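Local coordinates for Uly1 (PDB 7DRQ), which probably cleaves the algal polysaccharide ulvan as a calcium-binding lyase of polysaccharide lyase family 24, at residues K145-A157 with T168-G180. Sequence-based numbering, arbitrary orientation.
With CA (calcium ion), chain C.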
ATOM      1  N   LYS A 145       4.863  -4.878 -24.010  1.00 16.10           N
ATOM      2  CA  LYS A 145       4.082  -3.646 -23.965  1.00 16.48           C
ATOM      3  C   LYS A 145       2.998  -3.723 -22.894  1.00 16.35           C
ATOM      4  O   LYS A 145       1.911  -3.158 -23.044  1.00 13.69           O
ATOM      5  CB  LYS A 145       3.470  -3.342 -25.335  1.00 16.61           C
ATOM      6  CG  LYS A 145       4.507  -3.232 -26.450  1.00 18.11           C
ATOM      7  CD  LYS A 145       5.495  -2.112 -26.175  1.00 20.93           C
ATOM      8  CE  LYS A 145       6.469  -1.914 -27.351  1.00 16.89           C
ATOM      9  NZ  LYS A 145       7.484  -0.878 -27.035  1.00 15.95           N
ATOM     10  N   ASP A 146       3.286  -4.434 -21.794  1.00 15.68           N
ATOM     11  CA  ASP A 146       2.288  -4.591 -20.741  1.00 14.23           C
ATOM     12  C   ASP A 146       2.934  -4.664 -19.358  1.00 14.51           C
ATOM     13  O   ASP A 146       2.318  -5.200 -18.428  1.00 15.43           O
ATOM     14  CB  ASP A 146       1.440  -5.842 -21.014  1.00 15.66           C
ATOM     15  CG  ASP A 146       0.141  -5.853 -20.229  1.00 15.01           C
ATOM     16  OD1 ASP A 146      -0.497  -4.782 -20.099  1.00 16.95           O
ATOM     17  OD2 ASP A 146      -0.250  -6.941 -19.741  1.00 16.71           O
ATOM     18  N   TYR A 147       4.158  -4.145 -19.202  1.00 13.99           N
ATOM     19  CA  TYR A 147       4.893  -4.248 -17.941  1.00 13.11           C
ATOM     20  C   TYR A 147       4.421  -3.236 -16.909  1.00 13.91           C
ATOM     21  O   TYR A 147       4.729  -3.390 -15.719  1.00 12.04           O
ATOM     22  CB  TYR A 147       6.395  -4.049 -18.179  1.00 13.67           C
ATOM     23  CG  TYR A 147       6.683  -2.783 -18.947  1.00 14.58           C
ATOM     24  CD1 TYR A 147       6.801  -1.562 -18.294  1.00  9.94           C
ATOM     25  CD2 TYR A 147       6.811  -2.804 -20.330  1.00 15.09           C
ATOM     26  CE1 TYR A 147       7.056  -0.399 -18.997  1.00 13.35           C
ATOM     27  CE2 TYR A 147       7.059  -1.651 -21.039  1.00 14.71           C
ATOM     28  CZ  TYR A 147       7.177  -0.453 -20.368  1.00 11.65           C
ATOM     29  OH  TYR A 147       7.427   0.702 -21.061  1.00 16.46           O
ATOM     30  N   PHE A 148       3.690  -2.209 -17.348  1.00 11.95           N
ATOM     31  CA  PHE A 148       3.078  -1.204 -16.493  1.00 12.19           C
ATOM     32  C   PHE A 148       1.599  -1.185 -16.855  1.00 11.51           C
ATOM     33  O   PHE A 148       1.257  -1.171 -18.041  1.00 12.24           O
ATOM     34  CB  PHE A 148       3.719   0.187 -16.707  1.00  9.88           C
ATOM     35  CG  PHE A 148       3.129   1.268 -15.847  1.00 11.75           C
ATOM     36  CD1 PHE A 148       3.598   1.474 -14.558  1.00 11.52           C
ATOM     37  CD2 PHE A 148       2.094   2.064 -16.318  1.00 12.28           C
ATOM     38  CE1 PHE A 148       3.040   2.443 -13.747  1.00 10.14           C
ATOM     39  CE2 PHE A 148       1.529   3.050 -15.517  1.00 13.38           C
ATOM     40  CZ  PHE A 148       2.008   3.246 -14.226  1.00 12.89           C
ATOM     41  N   ARG A 149       0.724  -1.220 -15.848  1.00 12.14           N
ATOM     42  CA  ARG A 149      -0.684  -1.559 -16.072  1.00 10.65           C
ATOM     43  C   ARG A 149      -1.596  -0.528 -15.411  1.00 12.39           C
ATOM     44  O   ARG A 149      -1.836  -0.580 -14.201  1.00 12.41           O
ATOM     45  CB  ARG A 149      -0.975  -2.976 -15.569  1.00  9.41           C
ATOM     46  CG  ARG A 149      -0.178  -4.036 -16.330  1.00 10.45           C
ATOM     47  CD  ARG A 149      -0.186  -5.418 -15.676  1.00 11.80           C
ATOM     48  NE  ARG A 149       0.305  -6.399 -16.643  1.00 13.54           N
ATOM     49  CZ  ARG A 149       0.702  -7.634 -16.358  1.00 14.19           C
ATOM     50  NH1 ARG A 149       0.688  -8.077 -15.107  1.00 13.30           N
ATOM     51  NH2 ARG A 149       1.108  -8.429 -17.344  1.00 13.92           N
ATOM     52  N   TYR A 150      -2.129   0.389 -16.218  1.00 12.10           N
ATOM     53  CA  TYR A 150      -2.926   1.512 -15.741  1.00 10.58           C
ATOM     54  C   TYR A 150      -4.259   1.534 -16.473  1.00 11.51           C
ATOM     55  O   TYR A 150      -4.296   1.441 -17.707  1.00 10.29           O
ATOM     56  CB  TYR A 150      -2.154   2.823 -15.971  1.00 10.84           C
ATOM     57  CG  TYR A 150      -2.915   4.103 -15.714  1.00 10.92           C
ATOM     58  CD1 TYR A 150      -3.648   4.288 -14.545  1.00 10.32           C
ATOM     59  CD2 TYR A 150      -2.860   5.149 -16.631  1.00 14.26           C
ATOM     60  CE1 TYR A 150      -4.344   5.479 -14.311  1.00 11.43           C
ATOM     61  CE2 TYR A 150      -3.533   6.348 -16.405  1.00 12.29           C
ATOM     62  CZ  TYR A 150      -4.276   6.505 -15.247  1.00 11.73           C
ATOM     63  OH  TYR A 150      -4.939   7.691 -15.027  1.00  9.87           O
ATOM     64  N   SER A 151      -5.348   1.676 -15.722  1.00 12.19           N
ATOM     65  CA  SER A 151      -6.672   1.839 -16.306  1.00 11.40           C
ATOM     66  C   SER A 151      -7.305   3.096 -15.728  1.00 13.52           C
ATOM     67  O   SER A 151      -7.075   3.446 -14.565  1.00 12.02           O
ATOM     68  CB  SER A 151      -7.562   0.607 -16.032  1.00 11.67           C
ATOM     69  OG  SER A 151      -7.140  -0.506 -16.804  1.00 12.83           O
ATOM     70  N   TYR A 152      -8.092   3.794 -16.547  1.00 12.32           N
ATOM     71  CA  TYR A 152      -8.674   5.042 -16.082  1.00 10.12           C
ATOM     72  C   TYR A 152      -9.951   5.336 -16.849  1.00 11.46           C
ATOM     73  O   TYR A 152     -10.218   4.769 -17.912  1.00 12.87           O
ATOM     74  CB  TYR A 152      -7.693   6.220 -16.201  1.00 11.59           C
ATOM     75  CG  TYR A 152      -7.362   6.618 -17.622  1.00 12.55           C
ATOM     76  CD1 TYR A 152      -6.417   5.905 -18.368  1.00 12.35           C
ATOM     77  CD2 TYR A 152      -7.984   7.700 -18.223  1.00  9.09           C
ATOM     78  CE1 TYR A 152      -6.102   6.278 -19.680  1.00 13.59           C
ATOM     79  CE2 TYR A 152      -7.676   8.078 -19.537  1.00 11.78           C
ATOM     80  CZ  TYR A 152      -6.744   7.355 -20.258  1.00 13.56           C
ATOM     81  OH  TYR A 152      -6.441   7.732 -21.558  1.00 14.45           O
ATOM     82  N   SER A 153     -10.726   6.252 -16.300  1.00  9.74           N
ATOM     83  CA  SER A 153     -12.097   6.460 -16.731  1.00 11.72           C
ATOM     84  C   SER A 153     -12.269   7.830 -17.374  1.00 12.34           C
ATOM     85  O   SER A 153     -11.379   8.692 -17.350  1.00 12.23           O
ATOM     86  CB  SER A 153     -13.046   6.329 -15.537  1.00 11.49           C
ATOM     87  OG  SER A 153     -13.089   7.561 -14.841  1.00 10.57           O
ATOM     88  N   LEU A 154     -13.455   8.015 -17.947  1.00 11.69           N
ATOM     89  CA  LEU A 154     -13.922   9.334 -18.320  1.00 11.72           C
ATOM     90  C   LEU A 154     -14.051  10.218 -17.090  1.00 13.19           C
ATOM     91  O   LEU A 154     -14.253   9.747 -15.965  1.00 10.21           O
ATOM     92  CB  LEU A 154     -15.295   9.245 -18.989  1.00 10.62           C
ATOM     93  CG  LEU A 154     -15.420   8.349 -20.218  1.00 14.44           C
ATOM     94  CD1 LEU A 154     -16.912   8.205 -20.596  1.00 14.27           C
ATOM     95  CD2 LEU A 154     -14.611   8.968 -21.342  1.00 14.48           C
ATOM     96  N   ALA A 155     -13.962  11.523 -17.323  1.00 12.78           N
ATOM     97  CA  ALA A 155     -14.363  12.483 -16.308  1.00 13.48           C
ATOM     98  C   ALA A 155     -15.843  12.299 -15.996  1.00 12.79           C
ATOM     99  O   ALA A 155     -16.651  12.031 -16.888  1.00 12.64           O
ATOM    100  CB  ALA A 155     -14.076  13.913 -16.779  1.00 14.42           C
ATOM    101  N   GLY A 156     -16.181  12.390 -14.710  1.00 11.06           N
ATOM    102  CA  GLY A 156     -17.540  12.200 -14.251  1.00 11.93           C
ATOM    103  C   GLY A 156     -17.929  10.762 -13.975  1.00 14.25           C
ATOM    104  O   GLY A 156     -19.060  10.518 -13.539  1.00 13.29           O
ATOM    105  N   ALA A 157     -17.037   9.797 -14.215  1.00 10.71           N
ATOM    106  CA  ALA A 157     -17.425   8.393 -14.061  1.00 11.68           C
ATOM    107  C   ALA A 157     -17.718   8.034 -12.615  1.00 11.22           C
ATOM    108  O   ALA A 157     -18.546   7.146 -12.360  1.00 13.11           O
ATOM    109  CB  ALA A 157     -16.336   7.468 -14.598  1.00 12.08           C
ATOM    110  N   THR A 168     -18.059   0.810 -20.023  1.00 15.01           N
ATOM    111  CA  THR A 168     -18.233   1.942 -20.930  1.00 14.64           C
ATOM    112  C   THR A 168     -17.582   3.209 -20.383  1.00 13.56           C
ATOM    113  O   THR A 168     -17.164   4.082 -21.159  1.00 17.38           O
ATOM    114  CB  THR A 168     -19.727   2.183 -21.187  1.00 17.88           C
ATOM    115  OG1 THR A 168     -20.300   1.019 -21.791  1.00 19.06           O
ATOM    116  CG2 THR A 168     -19.933   3.359 -22.117  1.00 19.61           C
ATOM    117  N   GLN A 169     -17.461   3.317 -19.058  1.00 12.47           N
ATOM    118  CA  GLN A 169     -16.857   4.480 -18.424  1.00 12.56           C
ATOM    119  C   GLN A 169     -15.335   4.493 -18.516  1.00 14.48           C
ATOM    120  O   GLN A 169     -14.723   5.519 -18.195  1.00 15.13           O
ATOM    121  CB  GLN A 169     -17.261   4.540 -16.948  1.00 12.67           C
ATOM    122  CG  GLN A 169     -18.732   4.886 -16.757  1.00 12.07           C
ATOM    123  CD  GLN A 169     -19.097   6.139 -17.509  1.00 16.28           C
ATOM    124  OE1 GLN A 169     -18.703   7.234 -17.129  1.00 15.37           O
ATOM    125  NE2 GLN A 169     -19.841   5.982 -18.602  1.00 19.33           N
ATOM    126  N   PHE A 170     -14.712   3.408 -18.944  1.00 11.59           N
ATOM    127  CA  PHE A 170     -13.262   3.325 -18.914  1.00 13.25           C
ATOM    128  C   PHE A 170     -12.690   3.439 -20.318  1.00 12.62           C
ATOM    129  O   PHE A 170     -13.357   3.134 -21.311  1.00 15.38           O
ATOM    130  CB  PHE A 170     -12.802   2.041 -18.217  1.00 14.38           C
ATOM    131  CG  PHE A 170     -12.873   2.156 -16.721  1.00 11.56           C
ATOM    132  CD1 PHE A 170     -14.098   2.041 -16.068  1.00 13.19           C
ATOM    133  CD2 PHE A 170     -11.742   2.491 -15.986  1.00 10.62           C
ATOM    134  CE1 PHE A 170     -14.183   2.191 -14.694  1.00 12.79           C
ATOM    135  CE2 PHE A 170     -11.807   2.646 -14.615  1.00 12.87           C
ATOM    136  CZ  PHE A 170     -13.042   2.493 -13.959  1.00 12.41           C
ATOM    137  N   VAL A 171     -11.456   3.921 -20.380  1.00 13.00           N
ATOM    138  CA  VAL A 171     -10.838   4.357 -21.628  1.00 14.36           C
ATOM    139  C   VAL A 171      -9.946   3.244 -22.147  1.00 14.49           C
ATOM    140  O   VAL A 171      -9.034   2.782 -21.448  1.00 14.32           O
ATOM    141  CB  VAL A 171     -10.043   5.656 -21.437  1.00 12.51           C
ATOM    142  CG1 VAL A 171      -9.415   6.075 -22.775  1.00 12.90           C
ATOM    143  CG2 VAL A 171     -10.934   6.748 -20.879  1.00 12.18           C
ATOM    144  N   LYS A 172     -10.201   2.821 -23.382  1.00 14.96           N
ATOM    145  CA  LYS A 172      -9.413   1.759 -23.981  1.00 13.30           C
ATOM    146  C   LYS A 172      -8.030   2.255 -24.394  1.00 14.82           C
ATOM    147  O   LYS A 172      -7.821   3.435 -24.714  1.00 13.38           O
ATOM    148  CB  LYS A 172     -10.149   1.174 -25.193  1.00 14.68           C
ATOM    149  CG  LYS A 172     -11.511   0.566 -24.865  1.00 15.75           C
ATOM    150  CD  LYS A 172     -12.076  -0.220 -26.038  1.00 19.19           C
ATOM    151  CE  LYS A 172     -13.534  -0.590 -25.812  1.00 22.02           C
ATOM    152  NZ  LYS A 172     -14.057  -1.490 -26.887  1.00 21.18           N
ATOM    153  N   ASP A 173      -7.076   1.330 -24.383  1.00 11.77           N
ATOM    154  CA  ASP A 173      -5.789   1.551 -25.029  1.00 15.78           C
ATOM    155  C   ASP A 173      -6.026   1.597 -26.531  1.00 14.48           C
ATOM    156  O   ASP A 173      -6.391   0.583 -27.131  1.00 16.37           O
ATOM    157  CB  ASP A 173      -4.817   0.434 -24.649  1.00 16.02           C
ATOM    158  CG  ASP A 173      -3.441   0.596 -25.278  1.00 17.75           C
ATOM    159  OD1 ASP A 173      -3.245   1.511 -26.102  1.00 16.22           O
ATOM    160  OD2 ASP A 173      -2.542  -0.194 -24.939  1.00 11.53           O
ATOM    161  N   THR A 174      -5.852   2.778 -27.134  1.00 16.27           N
ATOM    162  CA  THR A 174      -5.917   2.935 -28.584  1.00 18.05           C
ATOM    163  C   THR A 174      -4.577   3.384 -29.148  1.00 21.17           C
ATOM    164  O   THR A 174      -4.520   3.961 -30.243  1.00 18.46           O
ATOM    165  CB  THR A 174      -7.022   3.916 -28.996  1.00 21.40           C
ATOM    166  OG1 THR A 174      -6.843   5.180 -28.343  1.00 18.38           O
ATOM    167  CG2 THR A 174      -8.384   3.355 -28.646  1.00 19.91           C
ATOM    168  N   SER A 175      -3.499   3.139 -28.412  1.00 18.62           N
ATOM    169  CA  SER A 175      -2.165   3.497 -28.860  1.00 18.55           C
ATOM    170  C   SER A 175      -1.686   2.510 -29.920  1.00 18.35           C
ATOM    171  O   SER A 175      -2.355   1.520 -30.236  1.00 20.92           O
ATOM    172  CB  SER A 175      -1.213   3.519 -27.672  1.00 18.71           C
ATOM    173  OG  SER A 175      -0.904   2.191 -27.297  1.00 18.53           O
ATOM    174  N   VAL A 176      -0.491   2.767 -30.469  1.00 19.41           N
ATOM    175  CA  VAL A 176       0.089   1.846 -31.444  1.00 20.86           C
ATOM    176  C   VAL A 176       0.394   0.485 -30.831  1.00 18.89           C
ATOM    177  O   VAL A 176       0.535  -0.503 -31.559  1.00 20.57           O
ATOM    178  CB  VAL A 176       1.363   2.448 -32.078  1.00 22.22           C
ATOM    179  CG1 VAL A 176       1.031   3.732 -32.828  1.00 27.63           C
ATOM    180  CG2 VAL A 176       2.432   2.686 -31.007  1.00 21.45           C
ATOM    181  N   ASN A 177       0.488   0.402 -29.502  1.00 20.35           N
ATOM    182  CA  ASN A 177       0.731  -0.858 -28.809  1.00 20.74           C
ATOM    183  C   ASN A 177      -0.550  -1.574 -28.371  1.00 21.05           C
ATOM    184  O   ASN A 177      -0.467  -2.597 -27.675  1.00 17.41           O
ATOM    185  CB  ASN A 177       1.620  -0.618 -27.582  1.00 20.25           C
ATOM    186  CG  ASN A 177       2.954   0.001 -27.936  1.00 24.85           C
ATOM    187  OD1 ASN A 177       3.658  -0.492 -28.815  1.00 18.99           O
ATOM    188  ND2 ASN A 177       3.317   1.076 -27.238  1.00 26.58           N
ATOM    189  N   SER A 178      -1.725  -1.084 -28.765  1.00 19.60           N
ATOM    190  CA  SER A 178      -2.970  -1.654 -28.261  1.00 17.57           C
ATOM    191  C   SER A 178      -3.116  -3.119 -28.658  1.00 21.10           C
ATOM    192  O   SER A 178      -2.818  -3.511 -29.789  1.00 18.62           O
ATOM    193  CB  SER A 178      -4.170  -0.865 -28.783  1.00 19.92           C
ATOM    194  OG  SER A 178      -5.378  -1.569 -28.523  1.00 19.46           O
ATOM    195  N   GLU A 179      -3.598  -3.931 -27.718  1.00 17.13           N
ATOM    196  CA  GLU A 179      -3.867  -5.335 -28.007  1.00 21.20           C
ATOM    197  C   GLU A 179      -5.172  -5.551 -28.752  1.00 22.63           C
ATOM    198  O   GLU A 179      -5.375  -6.633 -29.308  1.00 28.15           O
ATOM    199  CB  GLU A 179      -3.911  -6.154 -26.717  1.00 21.40           C
ATOM    200  CG  GLU A 179      -2.650  -6.111 -25.910  1.00 20.58           C
ATOM    201  CD  GLU A 179      -2.828  -6.769 -24.555  1.00 28.05           C
ATOM    202  OE1 GLU A 179      -3.898  -7.371 -24.319  1.00 28.62           O
ATOM    203  OE2 GLU A 179      -1.900  -6.679 -23.727  1.00 23.79           O
ATOM    204  N   GLY A 180      -6.064  -4.578 -28.763  1.00 20.59           N
ATOM    205  CA  GLY A 180      -7.326  -4.771 -29.435  1.00 24.98           C
ATOM    206  C   GLY A 180      -8.471  -4.211 -28.624  1.00 23.99           C
ATOM    207  O   GLY A 180      -8.287  -3.343 -27.770  1.00 21.74           O
TER
HETATM  208 CA    CA C 601      -2.423  -2.112 -23.526  1.00 24.81          CA
HETATM  209  O   HOH W   1      -0.665  -3.062 -25.041  1.00 11.77           O
HETATM  210  O   HOH W   2       0.364  -5.616 -24.933  1.00 22.52           O
HETATM  211  O   HOH W   3       6.346   1.454 -28.883  1.00 28.38           O
HETATM  212  O   HOH W   4      -0.252  -1.452 -22.539  1.00 11.60           O
HETATM  213  O   HOH W   5      -1.988  -4.232 -22.376  1.00 11.89           O
HETATM  214  O   HOH W   6      -8.610   2.022 -18.916  1.00 15.65           O
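Leu154 O is gripped from opposite faces of its plane by Ser153 OG (2.7 Å) and Ala157 N (3.3 Å). Leu154 N donates to Gln169 O at 2.8 Å, and Val171 N returns a bond to Tyr152 O at 2.9 Å. These last two flank Ser153 and Phe170, an antiparallel non-hydrogen-bonded pair, illustrating how a single beta bridge can fasten a loop to a strand. Ser153 CB sits over the centre of one face of the Phe170 ring, 4.0 Å from its centroid. With CG between the backbone N and the carbonyl carbon (chi1 68°), the Tyr152 ring swings back to Val171, whose CB lies over its face, offset toward the rim, while CG1 reaches Tyr152 OH at 3.6 Å. Were Tyr152 reduced to alanine, Val171 CB and its methyls would probably lose their aromatic platform and a gap would open beside the bridge.

Farther along, water 5, a calcium ligand, donates to both Asp146 OD1 and Glu179 OE2, coupling carboxylates otherwise expected to repel; Asp146 OD2 is bridged to Lys185 NZ and Arg149. Asp173 OD2 binds the calcium at 2.4 Å, with Asp183 OD2 and the backbone oxygen of Lys185. Strand 150-152 is outermost in a three-stranded antiparallel sheet, consistent with a propeller-like blade; the loop meets it around Tyr152, Tyr150 pairs through its backbone with His186, and Phe170 reaches Leu124 of strand 122-126.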